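Local coordinates for protein glucosamine-6-phosphate deaminase (Thermotoga maritima, PDB 1J5X) that belongs to the SIS-domain family, its single chain folding into two parallel beta sheets flanked by helices, at residues T69-L78 / L168-A179; V153-T161 / P330-K338. One frame throughout, in Å; residues are numbered along the deposited sequence.

Interaction 1: residues T69-L78 / L168-A179; sequences TISYYFERVL and LLSLMFLADKIA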
# COMPACT_ATOMS: atom_id res chain seq x y z
N THR A 69 -3.92 -4.49 2.81
CA THR A 69 -4.59 -3.23 3.13
C THR A 69 -6.07 -3.26 2.76
O THR A 69 -6.92 -2.90 3.59
CB THR A 69 -3.92 -2.06 2.40
OG1 THR A 69 -2.50 -2.09 2.71
CG2 THR A 69 -4.52 -0.69 2.94
N ILE A 70 -6.42 -3.74 1.55
CA ILE A 70 -7.82 -3.74 1.21
C ILE A 70 -8.60 -4.81 1.98
O ILE A 70 -9.78 -4.60 2.31
CB ILE A 70 -7.99 -3.83 -0.35
CG1 ILE A 70 -9.47 -3.65 -0.76
CG2 ILE A 70 -7.43 -5.15 -0.87
CD1 ILE A 70 -10.07 -2.23 -0.32
N SER A 71 -7.96 -5.93 2.35
CA SER A 71 -8.66 -6.99 3.10
C SER A 71 -9.20 -6.39 4.43
O SER A 71 -10.36 -6.67 4.85
CB SER A 71 -7.74 -8.20 3.39
OG SER A 71 -6.70 -7.93 4.33
N TYR A 72 -8.39 -5.57 5.08
CA TYR A 72 -8.89 -4.97 6.36
C TYR A 72 -10.12 -4.11 6.05
O TYR A 72 -11.14 -4.16 6.75
CB TYR A 72 -7.89 -4.00 7.01
CG TYR A 72 -6.73 -4.60 7.76
CD1 TYR A 72 -6.89 -5.09 9.04
CD2 TYR A 72 -5.47 -4.63 7.20
CE1 TYR A 72 -5.81 -5.62 9.75
CE2 TYR A 72 -4.40 -5.13 7.87
CZ TYR A 72 -4.57 -5.63 9.16
OH TYR A 72 -3.48 -6.12 9.85
N TYR A 73 -10.01 -3.26 5.02
CA TYR A 73 -11.12 -2.36 4.70
C TYR A 73 -12.40 -3.09 4.29
O TYR A 73 -13.53 -2.68 4.67
CB TYR A 73 -10.69 -1.38 3.61
CG TYR A 73 -11.57 -0.15 3.52
CD1 TYR A 73 -11.56 0.82 4.52
CD2 TYR A 73 -12.44 0.03 2.46
CE1 TYR A 73 -12.40 1.93 4.47
CE2 TYR A 73 -13.28 1.14 2.38
CZ TYR A 73 -13.27 2.09 3.40
OH TYR A 73 -14.15 3.16 3.38
N PHE A 74 -12.27 -4.12 3.48
CA PHE A 74 -13.46 -4.90 3.09
C PHE A 74 -14.17 -5.53 4.28
O PHE A 74 -15.41 -5.49 4.38
CB PHE A 74 -13.10 -6.03 2.13
CG PHE A 74 -13.36 -5.67 0.71
CD1 PHE A 74 -12.66 -4.63 0.12
CD2 PHE A 74 -14.30 -6.39 -0.05
CE1 PHE A 74 -12.87 -4.31 -1.21
CE2 PHE A 74 -14.52 -6.08 -1.39
CZ PHE A 74 -13.81 -5.05 -1.97
N GLU A 75 -13.40 -6.11 5.18
CA GLU A 75 -13.99 -6.70 6.36
C GLU A 75 -14.65 -5.58 7.18
O GLU A 75 -15.75 -5.76 7.73
CB GLU A 75 -12.94 -7.36 7.25
CG GLU A 75 -13.55 -7.95 8.50
CD GLU A 75 -12.56 -8.76 9.40
OE1 GLU A 75 -11.37 -8.41 9.51
OE2 GLU A 75 -13.02 -9.74 10.02
N ARG A 76 -14.00 -4.44 7.25
CA ARG A 76 -14.52 -3.30 8.04
C ARG A 76 -15.84 -2.75 7.48
O ARG A 76 -16.83 -2.54 8.22
CB ARG A 76 -13.48 -2.16 8.06
CG ARG A 76 -13.89 -0.94 8.93
CD ARG A 76 -12.87 0.19 8.94
NE ARG A 76 -11.53 -0.23 9.37
CZ ARG A 76 -11.17 -0.49 10.63
NH1 ARG A 76 -12.07 -0.38 11.62
NH2 ARG A 76 -9.92 -0.88 10.92
N VAL A 77 -15.88 -2.50 6.19
CA VAL A 77 -17.10 -1.92 5.65
C VAL A 77 -18.15 -2.87 5.17
O VAL A 77 -19.35 -2.52 5.17
CB VAL A 77 -16.81 -0.86 4.54
CG1 VAL A 77 -15.78 0.17 5.03
CG2 VAL A 77 -16.35 -1.53 3.26
N LEU A 78 -17.78 -4.09 4.77
CA LEU A 78 -18.80 -5.04 4.31
C LEU A 78 -19.15 -6.11 5.35
O LEU A 78 -20.08 -6.87 5.14
CB LEU A 78 -18.35 -5.77 3.02
CG LEU A 78 -18.33 -4.84 1.82
CD1 LEU A 78 -17.56 -5.54 0.68
CD2 LEU A 78 -19.80 -4.57 1.37
N LEU A 168 -5.88 0.84 -4.76
CA LEU A 168 -6.44 0.84 -3.37
C LEU A 168 -7.68 1.78 -3.32
O LEU A 168 -8.75 1.38 -2.83
CB LEU A 168 -5.35 1.25 -2.38
CG LEU A 168 -5.80 1.27 -0.91
CD1 LEU A 168 -6.44 -0.09 -0.54
CD2 LEU A 168 -4.65 1.62 0.00
N LEU A 169 -7.51 2.97 -3.85
CA LEU A 169 -8.62 3.92 -3.89
C LEU A 169 -9.80 3.29 -4.58
O LEU A 169 -10.97 3.36 -4.11
CB LEU A 169 -8.20 5.15 -4.66
CG LEU A 169 -9.34 6.04 -5.16
CD1 LEU A 169 -10.07 6.63 -3.92
CD2 LEU A 169 -8.74 7.20 -5.95
N SER A 170 -9.56 2.66 -5.73
CA SER A 170 -10.68 2.06 -6.45
C SER A 170 -11.43 0.97 -5.69
O SER A 170 -12.68 0.92 -5.73
CB SER A 170 -10.20 1.45 -7.82
OG SER A 170 -9.47 2.41 -8.56
N LEU A 171 -10.70 0.08 -5.03
CA LEU A 171 -11.33 -1.03 -4.34
C LEU A 171 -11.97 -0.51 -3.04
O LEU A 171 -12.97 -1.05 -2.69
CB LEU A 171 -10.33 -2.17 -4.04
CG LEU A 171 -9.67 -2.76 -5.29
CD1 LEU A 171 -8.70 -3.90 -4.89
CD2 LEU A 171 -10.72 -3.22 -6.23
N MSE A 172 -11.39 0.49 -2.37
CA MSE A 172 -12.06 1.01 -1.14
C MSE A 172 -13.40 1.61 -1.58
O MSE A 172 -14.47 1.36 -0.99
CB MSE A 172 -11.20 2.06 -0.50
CG MSE A 172 -9.97 1.46 0.11
SE MSE A 172 -8.85 2.82 0.95
CE MSE A 172 -9.85 3.08 2.61
N PHE A 173 -13.35 2.42 -2.63
CA PHE A 173 -14.58 3.06 -3.15
C PHE A 173 -15.61 2.02 -3.55
O PHE A 173 -16.81 2.13 -3.22
CB PHE A 173 -14.16 4.02 -4.31
CG PHE A 173 -15.31 4.79 -4.94
CD1 PHE A 173 -16.13 4.19 -5.87
CD2 PHE A 173 -15.53 6.10 -4.61
CE1 PHE A 173 -17.17 4.89 -6.49
CE2 PHE A 173 -16.59 6.84 -5.24
CZ PHE A 173 -17.38 6.22 -6.17
N LEU A 174 -15.17 1.00 -4.26
CA LEU A 174 -16.07 -0.10 -4.66
C LEU A 174 -16.72 -0.81 -3.44
O LEU A 174 -17.93 -1.18 -3.43
CB LEU A 174 -15.26 -1.12 -5.47
CG LEU A 174 -15.97 -2.37 -6.01
CD1 LEU A 174 -15.18 -3.08 -7.07
CD2 LEU A 174 -16.11 -3.31 -4.91
N ALA A 175 -15.93 -1.04 -2.40
CA ALA A 175 -16.51 -1.70 -1.22
C ALA A 175 -17.62 -0.84 -0.61
O ALA A 175 -18.70 -1.36 -0.24
CB ALA A 175 -15.44 -1.92 -0.15
N ASP A 176 -17.35 0.46 -0.48
CA ASP A 176 -18.37 1.30 0.12
C ASP A 176 -19.61 1.36 -0.77
O ASP A 176 -20.74 1.37 -0.28
CB ASP A 176 -17.84 2.69 0.37
CG ASP A 176 -16.94 2.75 1.60
OD1 ASP A 176 -17.34 2.19 2.67
OD2 ASP A 176 -15.85 3.36 1.53
N LYS A 177 -19.41 1.41 -2.09
CA LYS A 177 -20.60 1.43 -2.98
C LYS A 177 -21.41 0.16 -2.80
O LYS A 177 -22.68 0.19 -2.79
CB LYS A 177 -20.19 1.59 -4.48
CG LYS A 177 -19.72 2.94 -4.86
CD LYS A 177 -20.86 3.98 -4.61
CE LYS A 177 -20.53 5.33 -5.27
NZ LYS A 177 -21.53 6.45 -4.92
N ILE A 178 -20.75 -0.98 -2.65
CA ILE A 178 -21.48 -2.23 -2.50
C ILE A 178 -22.25 -2.22 -1.15
O ILE A 178 -23.40 -2.70 -1.08
CB ILE A 178 -20.54 -3.42 -2.55
CG1 ILE A 178 -20.07 -3.56 -4.01
CG2 ILE A 178 -21.22 -4.71 -2.05
CD1 ILE A 178 -19.05 -4.62 -4.23
N ALA A 179 -21.62 -1.64 -0.14
CA ALA A 179 -22.25 -1.60 1.19
C ALA A 179 -23.39 -0.61 1.27
O ALA A 179 -24.21 -0.70 2.18
CB ALA A 179 -21.22 -1.23 2.24
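Met172, modelled as selenomethionine, lays its terminal methyl over one face of the Tyr73 ring, a CH-pi contact with CE 3.4 Å from the ring centroid and 16° off the normal. SE stands farther above the same face, 4.7 Å from that centroid, as a Met-aromatic contact. Helices 62-78 and 162-179 meet here within the SIS domain, an alpha/beta fold with a five-stranded parallel sheet; helix 62-78 is the crossover between strands 54-59 and 81-86. The two segments run side by side, their axes 9.3 Å apart and inclined by 15°.

Val77 CG1, from the same helix as the tyrosine, lies on the other face of its ring, so the aromatic group is sandwiched between two methyls. The bend of Met172 at chi3 (78°) turns CE back over the ring. One turn before Tyr73, Ile70 carries CG1 anti to the backbone N, which sends CD1 alongside Met172 CG; the two side chains slide past each other in opposite directions. Ile70 also packs CG1 on Leu171 CB, while Thr69 CG2 meets Leu168 CD2.

Ala175 CB sits over one face of the Phe74 ring, off centre toward the rim, 3.9 Å from the centroid, and also touches Val77 CG2. Phe74 also meets Phe57 of strand 54-59 edge-to-face, which links the pair to the sheet. At the C-terminal end, Leu78 CD2 touches both Ile178 CG2 and Ala179 CB.

Phe186 of helix 184-205 packs on Tyr73, Met172 and Asp176. The Asp176 carboxylate stands almost perpendicular to the Tyr73 ring; OD1 accepts from Asn181, and OD2, in the plane of the ring at its edge, takes the short hydrogen bond from Tyr73 OH, 2.5 Å, on its syn lone pair.

Interaction 2: residues V153-T161 / P330-K338; sequences VREEAIVMT and PDKPPHLEK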
# COMPACT_ATOMS: atom_id res chain seq x y z
N VAL A 153 -4.17 2.46 -15.87
CA VAL A 153 -3.10 3.18 -15.19
C VAL A 153 -1.79 2.85 -15.90
O VAL A 153 -1.49 1.66 -16.11
CB VAL A 153 -2.96 2.68 -13.74
CG1 VAL A 153 -1.78 3.28 -13.06
CG2 VAL A 153 -4.26 2.99 -12.94
N ARG A 154 -1.02 3.87 -16.28
CA ARG A 154 0.28 3.58 -16.90
C ARG A 154 1.36 3.70 -15.88
O ARG A 154 1.60 4.78 -15.40
CB ARG A 154 0.59 4.56 -18.04
CG ARG A 154 0.09 4.07 -19.38
CD ARG A 154 0.81 4.72 -20.61
NE ARG A 154 0.31 4.13 -21.86
CZ ARG A 154 -0.84 4.45 -22.48
NH1 ARG A 154 -1.65 5.39 -21.99
NH2 ARG A 154 -1.19 3.80 -23.60
N GLU A 155 1.98 2.60 -15.51
CA GLU A 155 3.05 2.68 -14.57
C GLU A 155 4.14 1.74 -15.12
O GLU A 155 3.92 0.53 -15.28
CB GLU A 155 2.60 2.25 -13.19
CG GLU A 155 3.63 2.51 -12.14
CD GLU A 155 3.19 1.95 -10.77
OE1 GLU A 155 3.12 0.71 -10.61
OE2 GLU A 155 2.93 2.78 -9.87
N GLU A 156 5.28 2.37 -15.41
CA GLU A 156 6.49 1.79 -16.01
C GLU A 156 7.64 1.41 -15.12
O GLU A 156 8.42 0.50 -15.46
CB GLU A 156 7.09 2.80 -16.98
CG GLU A 156 6.18 3.23 -18.04
CD GLU A 156 5.80 2.08 -18.81
OE1 GLU A 156 6.65 1.15 -18.94
OE2 GLU A 156 4.66 2.08 -19.31
N ALA A 157 7.82 2.14 -14.05
CA ALA A 157 8.95 1.90 -13.22
C ALA A 157 8.91 0.54 -12.56
O ALA A 157 7.82 -0.06 -12.45
CB ALA A 157 9.06 2.99 -12.19
N ILE A 158 10.10 0.07 -12.15
CA ILE A 158 10.24 -1.19 -11.44
C ILE A 158 9.42 -1.10 -10.14
O ILE A 158 8.64 -2.00 -9.83
CB ILE A 158 11.73 -1.48 -11.00
CG1 ILE A 158 12.61 -1.67 -12.23
CG2 ILE A 158 11.83 -2.75 -10.12
CD1 ILE A 158 11.85 -2.34 -13.38
N VAL A 159 9.63 -0.04 -9.38
CA VAL A 159 8.91 0.11 -8.12
C VAL A 159 7.49 0.62 -8.30
O VAL A 159 7.23 1.58 -9.05
CB VAL A 159 9.69 1.05 -7.18
CG1 VAL A 159 8.96 1.23 -5.85
CG2 VAL A 159 11.07 0.46 -6.96
N MSE A 160 6.55 -0.06 -7.64
CA MSE A 160 5.16 0.36 -7.71
C MSE A 160 4.99 1.60 -6.86
O MSE A 160 5.46 1.65 -5.72
CB MSE A 160 4.24 -0.76 -7.20
CG MSE A 160 3.93 -1.73 -8.29
SE MSE A 160 2.90 -3.29 -7.61
CE MSE A 160 1.59 -2.20 -6.66
N THR A 161 4.28 2.60 -7.41
CA THR A 161 4.06 3.83 -6.69
C THR A 161 2.58 4.15 -6.80
O THR A 161 1.76 3.69 -5.96
CB THR A 161 4.97 5.04 -7.26
OG1 THR A 161 4.79 5.18 -8.69
CG2 THR A 161 6.44 4.76 -6.96
N PRO A 330 16.79 5.51 -7.84
CA PRO A 330 15.67 4.69 -7.38
C PRO A 330 15.01 3.93 -8.53
O PRO A 330 14.21 3.04 -8.28
CB PRO A 330 14.71 5.69 -6.73
CG PRO A 330 15.01 6.98 -7.44
CD PRO A 330 16.55 6.94 -7.57
N ASP A 331 15.32 4.28 -9.77
CA ASP A 331 14.73 3.55 -10.90
C ASP A 331 15.51 2.23 -11.24
O ASP A 331 15.06 1.46 -12.05
CB ASP A 331 14.72 4.37 -12.18
CG ASP A 331 13.89 5.65 -12.08
OD1 ASP A 331 12.69 5.61 -12.46
OD2 ASP A 331 14.47 6.67 -11.62
N LYS A 332 16.64 2.00 -10.59
CA LYS A 332 17.46 0.79 -10.87
C LYS A 332 17.77 0.03 -9.60
O LYS A 332 18.95 -0.11 -9.22
CB LYS A 332 18.80 1.19 -11.49
CG LYS A 332 18.68 2.16 -12.64
CD LYS A 332 18.01 1.50 -13.82
CE LYS A 332 18.33 2.22 -15.14
NZ LYS A 332 17.80 1.41 -16.30
N PRO A 333 16.74 -0.48 -8.92
CA PRO A 333 17.07 -1.21 -7.70
C PRO A 333 17.87 -2.47 -8.08
O PRO A 333 17.54 -3.12 -9.06
CB PRO A 333 15.69 -1.60 -7.13
CG PRO A 333 14.69 -0.84 -7.97
CD PRO A 333 15.34 -0.65 -9.31
N PRO A 334 18.91 -2.81 -7.33
CA PRO A 334 19.68 -4.01 -7.66
C PRO A 334 18.78 -5.24 -7.68
O PRO A 334 17.86 -5.33 -6.86
CB PRO A 334 20.64 -4.16 -6.49
CG PRO A 334 20.59 -2.92 -5.74
CD PRO A 334 19.25 -2.31 -5.99
N HIS A 335 19.06 -6.18 -8.58
CA HIS A 335 18.37 -7.49 -8.71
C HIS A 335 16.89 -7.62 -9.03
O HIS A 335 16.42 -8.75 -9.29
CB HIS A 335 18.60 -8.33 -7.46
CG HIS A 335 19.81 -7.97 -6.66
ND1 HIS A 335 21.08 -7.92 -7.21
CD2 HIS A 335 19.95 -7.68 -5.34
CE1 HIS A 335 21.95 -7.63 -6.25
NE2 HIS A 335 21.29 -7.47 -5.11
N LEU A 336 16.13 -6.53 -8.98
CA LEU A 336 14.69 -6.60 -9.23
C LEU A 336 14.23 -6.65 -10.67
O LEU A 336 14.83 -6.03 -11.54
CB LEU A 336 14.00 -5.41 -8.59
CG LEU A 336 14.23 -5.25 -7.07
CD1 LEU A 336 13.24 -4.23 -6.55
CD2 LEU A 336 14.09 -6.57 -6.35
N GLU A 337 13.09 -7.32 -10.88
CA GLU A 337 12.46 -7.47 -12.20
C GLU A 337 10.99 -7.05 -12.12
O GLU A 337 10.34 -7.30 -11.11
CB GLU A 337 12.51 -8.94 -12.63
CG GLU A 337 13.90 -9.57 -12.64
CD GLU A 337 13.84 -11.07 -12.91
OE1 GLU A 337 13.40 -11.82 -11.99
OE2 GLU A 337 14.21 -11.51 -14.03
N LYS A 338 10.44 -6.44 -13.17
CA LYS A 338 9.01 -6.06 -13.06
C LYS A 338 8.13 -7.30 -12.89
O LYS A 338 7.26 -7.36 -12.01
CB LYS A 338 8.56 -5.27 -14.29
CG LYS A 338 7.73 -4.00 -13.99
CD LYS A 338 6.82 -3.62 -15.16
CE LYS A 338 6.13 -2.26 -14.91
NZ LYS A 338 5.10 -1.89 -15.94
O HOH W 1 5.54 -1.13 -18.54
O HOH W 2 12.55 1.45 -12.90
O HOH W 3 11.54 2.10 -9.83
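Lys338 NZ lies in the plane of the flat Glu155 carbonyl, on a lone pair of Glu155 O, at 2.8 Å and a C=O...N angle of 144°. The Glu155 carboxylate is approached differently, Thr161 N donating to OE2 from 46° out of its plane at 2.8 Å, while OE1 is held by Arg109 and Ser163. Within 330-338, beside the contact, the His335 ring has Pro334 CB over the centre of one face.

The lysine chain runs extended beyond CG, which carries NZ across to the other loop and brings CE against Glu156 O. Glu156 OE1 stays 4.5 Å from Lys338 NZ, too far for a salt bridge, and a water donating to OE1 and accepting from NZ spans the gap.

Two more waters link the backbones: one joins Ile158 N to Asp331 O, the other Val159 N to Pro330 O; as one loop advances from Ile158 to Val159, the other steps back from Asp331 to Pro330. Beside these waters lies an apolar patch. Ile158 CG2, anti to its own backbone N, packs 3.8 Å from Leu336 CB and 4.1 Å from Pro333 CG, and Val159 CG2 packs on that same CG. Pro333 and Leu336 are the two ends of a type II beta turn.

Asp331 turns its carboxylate to Ser14 and Thr16, tying 330-338 to the start of the chain. The lysine bond, the waters and the apolar packing join the loop between strand 147-150 and helix 162-179 to the tail that follows helix 313-326, with helix 15-25 against Ala157 and helix 222-238 against Val159 and Leu336.

After two N-terminal helices and strand 54-59, the chain enters 69-78, on the crossover helix of the five-stranded sheet, and then builds the remaining strands of that sheet before reaching loop 153-161. Helix 162-179 follows directly, and its 168-179 part closes interaction 1 across 89 intervening residues. The chain then passes through the second, four-stranded sheet, and only at 330-338 does interaction 2 close, 168 residues after its first segment. The two loops therefore cross. Interaction 1 joins two helices of the SIS domain; interaction 2 ties that domain to the C-terminal tail. Their centres lie about 26 Å apart, on opposite sides of the chain's centre.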